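Local coordinates for protein citrinin polyketide synthase (Monascus purpureus, PDB 5MPT) that builds the keto-aldehyde precursor of the mycotoxin citrinin as a multidomain non-reducing polyketide synthase, the chain here being its C-methyltransferase domain, at residues Ala20-Lys25 with Gln189-Phe193; Lys25-Asp29 with Asp363-Arg369. One frame throughout, in Å; residues are numbered along the deposited sequence. Where two conformers were deposited one is given.

Contact 1: Ala20-Lys25 with Gln189-Phe193; sequences AFRIAK and QAEFF
Ala24 and Phe193 mark the closest pass of two helical segments, their CA atoms 5.3 Å apart. The axes of segments 20-25 and 189-193 approach to 9.0 Å. They run closer to antiparallel than parallel, with 146° between their N-to-C directions.

The small Ala24 side chain is consistent with this close pass. Its CB meets Phe193 CB at 3.8 Å. The Phe193 ring reaches back toward the first helix, with CG anti to the backbone N (chi1 161°). Its edge carrying CD1 and CE1 lies against Ala20 and the start of Phe21. Ala20 CB touches Phe193 CD1 at 3.6 Å. One face of the same ring receives the edge of Phe21, CD1 first and offset toward the rim. This T-shaped stack has its planes at 83° and its centroids 5.8 Å apart.

Phe192 works at a more open margin. Ile23 CG2 meets the Phe192 ring obliquely, 3.4 Å from Phe192 CZ, and the two side chains cross nearly at a right angle. The extended Gln189 side chain adds the polar link. Its NE2 donates to Ala24 O at 2.9 Å. The carbonyl oxygen lies close to the Gln189 amide plane, but the donor stands well above the carbonyl plane. Gln189 NE2 also probably hydrogen-bonds to Thr28 OG1.

The contact packs helix 14-26 against helix 181-198 beside the Rossmann-like methyltransferase sheet. Phe21 and Phe193 both rest on Ile379 of strand 375-381, and Phe193 also touches Leu312 of strand 309-316.

Contact 2: Lys25-Asp29 with Asp363-Arg369; sequences KEATD and DWTEGTR
Lys25 and Thr365 come within 4.7 Å at their CA atoms, where the turn between helices 14-26 and 28-34 passes the chain leaving strand 361-364. The Lys25 side chain is extended throughout and runs past Trp364 O. Its NZ forms a salt bridge with Asp363 OD1 at 2.8 Å, on the syn lone pair of that oxygen, and a longer one with Glu366 OE2 at 3.2 Å. This salt-bridge network ties the turn to the edge strand and the loop after it. Trp364 N also donates to Asp363 OD1, from above the carboxylate plane.

Asp29 holds the other end. Its OD2 takes Thr368 N on the syn lone pair at 2.7 Å. In one of two conformers, Thr368 OG1 also reaches Asp29 OD2, from above the plane. Asp29 OD1 accepts Arg369 N at 3.0 Å, also from above. Between these ends, Thr28 CB sits 3.3 Å from Glu366 O. Thr28 OG1 donates back to Lys25 O, with chi1 -57° placing it beside its own backbone N.

One water lies between Lys25 O and Glu366 O; those accepting from Asp29 N and Arg369 NE reach across only weakly. Two successive backbone N-H groups, one to each oxygen, should fix the rotation of the Asp29 carboxylate. They would probably favour its charged form, as the paired acids would for Lys25.

In the fold
Contact 1 is a buried, largely apolar helix-helix interface, whereas contact 2 lies at the surface and relies mainly on charges and backbone amides, with water at its margin. Both use helix 14-26 and share Lys25. Gln189 and Thr28 link them by a probable hydrogen bond, and Phe21 packs on Asp363 and Trp364. The first contact reaches helix 181-198, and the second the outermost strand 361-364 with the loop after it. Together they hold the start of the chain against distant parts of the methyltransferase fold. The side chains of Phe21 and Trp364 are about 11 Å and 9 Å from that of Glu315, an active-site residue.

Contact 1: Ala20-Lys25 with Gln189-Phe193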
# COMPACT_ATOMS: atom_id res chain seq x y z
N ALA A 20 5.56 -9.76 21.66
CA ALA A 20 6.08 -8.67 20.85
C ALA A 20 4.96 -7.95 20.10
O ALA A 20 4.95 -6.71 20.02
CB ALA A 20 7.14 -9.15 19.86
N PHE A 21 4.01 -8.70 19.52
CA PHE A 21 2.96 -8.02 18.77
C PHE A 21 2.10 -7.17 19.68
O PHE A 21 1.71 -6.05 19.31
CB PHE A 21 2.09 -9.00 18.02
CG PHE A 21 1.21 -8.32 16.99
CD1 PHE A 21 1.77 -7.78 15.85
CD2 PHE A 21 -0.13 -8.10 17.23
CE1 PHE A 21 0.99 -7.09 14.93
CE2 PHE A 21 -0.93 -7.40 16.31
CZ PHE A 21 -0.36 -6.91 15.15
N ARG A 22 1.78 -7.68 20.87
CA ARG A 22 0.95 -6.90 21.78
C ARG A 22 1.62 -5.58 22.11
O ARG A 22 0.99 -4.52 22.05
CB ARG A 22 0.65 -7.69 23.05
CG ARG A 22 -0.23 -6.93 24.06
CD ARG A 22 -0.30 -7.67 25.39
NE ARG A 22 1.04 -7.88 25.95
CZ ARG A 22 1.74 -9.01 25.88
NH1 ARG A 22 2.95 -9.06 26.43
NH2 ARG A 22 1.24 -10.10 25.28
N ILE A 23 2.93 -5.62 22.40
CA ILE A 23 3.67 -4.40 22.71
C ILE A 23 3.61 -3.42 21.54
O ILE A 23 3.37 -2.23 21.72
CB ILE A 23 5.12 -4.74 23.09
CG1 ILE A 23 5.15 -5.37 24.48
CG2 ILE A 23 5.97 -3.50 23.09
CD1 ILE A 23 6.46 -6.07 24.81
N ALA A 24 3.85 -3.92 20.32
CA ALA A 24 3.83 -3.04 19.16
C ALA A 24 2.43 -2.46 18.95
O ALA A 24 2.25 -1.24 18.78
CB ALA A 24 4.33 -3.82 17.94
N LYS A 25 1.42 -3.33 19.07
CA LYS A 25 0.02 -2.94 18.87
C LYS A 25 -0.37 -1.80 19.80
O LYS A 25 -1.00 -0.83 19.37
CB LYS A 25 -0.88 -4.16 19.10
CG LYS A 25 -2.39 -3.87 18.93
CD LYS A 25 -3.19 -5.16 19.03
CE LYS A 25 -4.67 -4.90 18.91
NZ LYS A 25 -5.45 -6.15 19.06
N GLN A 189 6.93 0.73 12.95
CA GLN A 189 6.29 -0.10 13.96
C GLN A 189 6.65 -1.57 13.78
O GLN A 189 6.86 -2.30 14.75
CB GLN A 189 4.78 0.13 13.90
CG GLN A 189 4.04 -0.62 14.97
CD GLN A 189 2.55 -0.43 14.86
OE1 GLN A 189 2.04 -0.21 13.78
NE2 GLN A 189 1.84 -0.51 15.99
N ALA A 190 6.77 -2.01 12.53
CA ALA A 190 7.19 -3.38 12.29
C ALA A 190 8.62 -3.60 12.75
O ALA A 190 8.93 -4.69 13.26
CB ALA A 190 7.02 -3.73 10.80
N GLU A 191 9.51 -2.62 12.57
CA GLU A 191 10.85 -2.72 13.14
C GLU A 191 10.79 -2.98 14.65
O GLU A 191 11.50 -3.84 15.16
CB GLU A 191 11.67 -1.47 12.88
CG GLU A 191 11.93 -1.17 11.41
CD GLU A 191 12.66 0.15 11.27
OE1 GLU A 191 12.10 1.07 10.63
OE2 GLU A 191 13.79 0.26 11.82
N PHE A 192 9.99 -2.20 15.37
CA PHE A 192 9.87 -2.36 16.82
C PHE A 192 9.36 -3.75 17.19
O PHE A 192 9.91 -4.42 18.08
CB PHE A 192 8.95 -1.23 17.35
CG PHE A 192 8.69 -1.30 18.80
CD1 PHE A 192 9.74 -1.41 19.71
CD2 PHE A 192 7.39 -1.25 19.28
CE1 PHE A 192 9.48 -1.40 21.09
CE2 PHE A 192 7.12 -1.29 20.65
CZ PHE A 192 8.16 -1.36 21.55
N PHE A 193 8.35 -4.22 16.46
CA PHE A 193 7.83 -5.55 16.71
C PHE A 193 8.93 -6.58 16.54
O PHE A 193 9.15 -7.44 17.42
CB PHE A 193 6.67 -5.83 15.75
CG PHE A 193 6.37 -7.28 15.59
CD1 PHE A 193 5.92 -8.03 16.67
CD2 PHE A 193 6.54 -7.90 14.36
CE1 PHE A 193 5.65 -9.38 16.56
CE2 PHE A 193 6.27 -9.25 14.23
CZ PHE A 193 5.84 -10.01 15.34

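Contact 2: Lys25-Asp29 with Asp363-Arg369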
# COMPACT_ATOMS: atom_id res chain seq x y z
N LYS A 25 1.42 -3.33 19.07
CA LYS A 25 0.02 -2.94 18.87
C LYS A 25 -0.37 -1.80 19.80
O LYS A 25 -1.00 -0.83 19.37
CB LYS A 25 -0.88 -4.16 19.10
CG LYS A 25 -2.39 -3.87 18.93
CD LYS A 25 -3.19 -5.16 19.03
CE LYS A 25 -4.67 -4.90 18.91
NZ LYS A 25 -5.45 -6.15 19.06
N GLU A 26 -0.03 -1.92 21.08
CA GLU A 26 -0.43 -0.87 22.01
C GLU A 26 0.25 0.47 21.74
O GLU A 26 -0.23 1.48 22.23
CB GLU A 26 -0.17 -1.33 23.44
CG GLU A 26 -1.08 -2.50 23.79
CD GLU A 26 -0.85 -3.10 25.17
OE1 GLU A 26 0.07 -2.67 25.89
OE2 GLU A 26 -1.63 -4.02 25.52
N ALA A 27 1.34 0.49 20.98
CA ALA A 27 2.06 1.71 20.66
C ALA A 27 1.65 2.32 19.32
O ALA A 27 2.31 3.25 18.86
CB ALA A 27 3.56 1.43 20.64
N THR A 28 0.60 1.80 18.67
CA THR A 28 0.22 2.26 17.34
C THR A 28 0.07 3.79 17.27
O THR A 28 0.66 4.44 16.41
CB THR A 28 -1.07 1.57 16.86
OG1 THR A 28 -0.88 0.15 16.86
CG2 THR A 28 -1.42 1.98 15.43
N ASP A 29 -0.72 4.37 18.18
CA ASP A 29 -0.93 5.82 18.20
C ASP A 29 0.37 6.57 18.45
O ASP A 29 0.59 7.65 17.88
CB ASP A 29 -1.94 6.19 19.26
CG ASP A 29 -3.35 5.83 18.89
OD1 ASP A 29 -3.67 5.85 17.69
OD2 ASP A 29 -4.16 5.57 19.80
N ASP A 363 -4.23 -11.09 14.33
CA ASP A 363 -4.33 -9.86 15.12
C ASP A 363 -3.93 -8.69 14.23
O ASP A 363 -3.36 -8.87 13.15
CB ASP A 363 -3.46 -9.97 16.38
CG ASP A 363 -3.88 -8.99 17.50
OD1 ASP A 363 -4.80 -8.17 17.31
OD2 ASP A 363 -3.28 -9.06 18.60
N TRP A 364 -4.23 -7.47 14.67
CA TRP A 364 -3.77 -6.31 13.90
C TRP A 364 -3.65 -5.09 14.79
O TRP A 364 -4.19 -5.05 15.89
CB TRP A 364 -4.68 -5.98 12.72
CG TRP A 364 -6.12 -5.82 13.06
CD1 TRP A 364 -6.75 -4.69 13.49
CD2 TRP A 364 -7.12 -6.84 12.99
NE1 TRP A 364 -8.09 -4.94 13.70
CE2 TRP A 364 -8.34 -6.26 13.39
CE3 TRP A 364 -7.10 -8.19 12.63
CZ2 TRP A 364 -9.52 -6.98 13.44
CZ3 TRP A 364 -8.27 -8.91 12.69
CH2 TRP A 364 -9.47 -8.30 13.08
N THR A 365 -2.89 -4.11 14.29
CA THR A 365 -2.70 -2.85 14.99
C THR A 365 -4.00 -2.06 15.00
O THR A 365 -4.79 -2.12 14.04
CB THR A 365 -1.61 -2.02 14.32
OG1 THR A 365 -1.91 -1.90 12.92
CG2 THR A 365 -0.26 -2.71 14.47
N GLU A 366 -4.19 -1.31 16.08
CA GLU A 366 -5.33 -0.43 16.23
C GLU A 366 -4.94 0.70 17.17
O GLU A 366 -3.98 0.60 17.94
CB GLU A 366 -6.56 -1.17 16.74
CG GLU A 366 -6.43 -1.96 17.99
CD GLU A 366 -7.57 -2.96 18.11
OE1 GLU A 366 -8.48 -2.94 17.25
OE2 GLU A 366 -7.57 -3.76 19.07
N GLY A 367 -5.73 1.76 17.10
CA GLY A 367 -5.52 2.91 17.96
C GLY A 367 -6.72 3.83 17.97
O GLY A 367 -7.72 3.60 17.29
N THR A 368 -6.60 4.91 18.75
CA THR A 368 -7.65 5.92 18.82
C THR A 368 -7.52 6.99 17.74
O THR A 368 -8.53 7.61 17.37
CB THR A 368 -7.65 6.58 20.20
OG1 THR A 368 -6.44 7.33 20.36
CG2 THR A 368 -7.74 5.52 21.29
N ARG A 369 -6.32 7.22 17.23
CA ARG A 369 -6.17 8.17 16.15
C ARG A 369 -6.82 7.65 14.87
O ARG A 369 -6.79 6.44 14.60
CB ARG A 369 -4.68 8.46 15.92
CG ARG A 369 -4.04 9.19 17.10
CD ARG A 369 -2.55 9.42 16.86
NE ARG A 369 -1.98 10.13 18.01
CZ ARG A 369 -2.01 11.45 18.16
NH1 ARG A 369 -2.58 12.20 17.21
NH2 ARG A 369 -1.47 12.02 19.23
O HOH W 1 -3.62 -0.08 20.64
O HOH W 2 -2.50 2.65 20.21
O HOH W 3 -0.50 9.45 20.49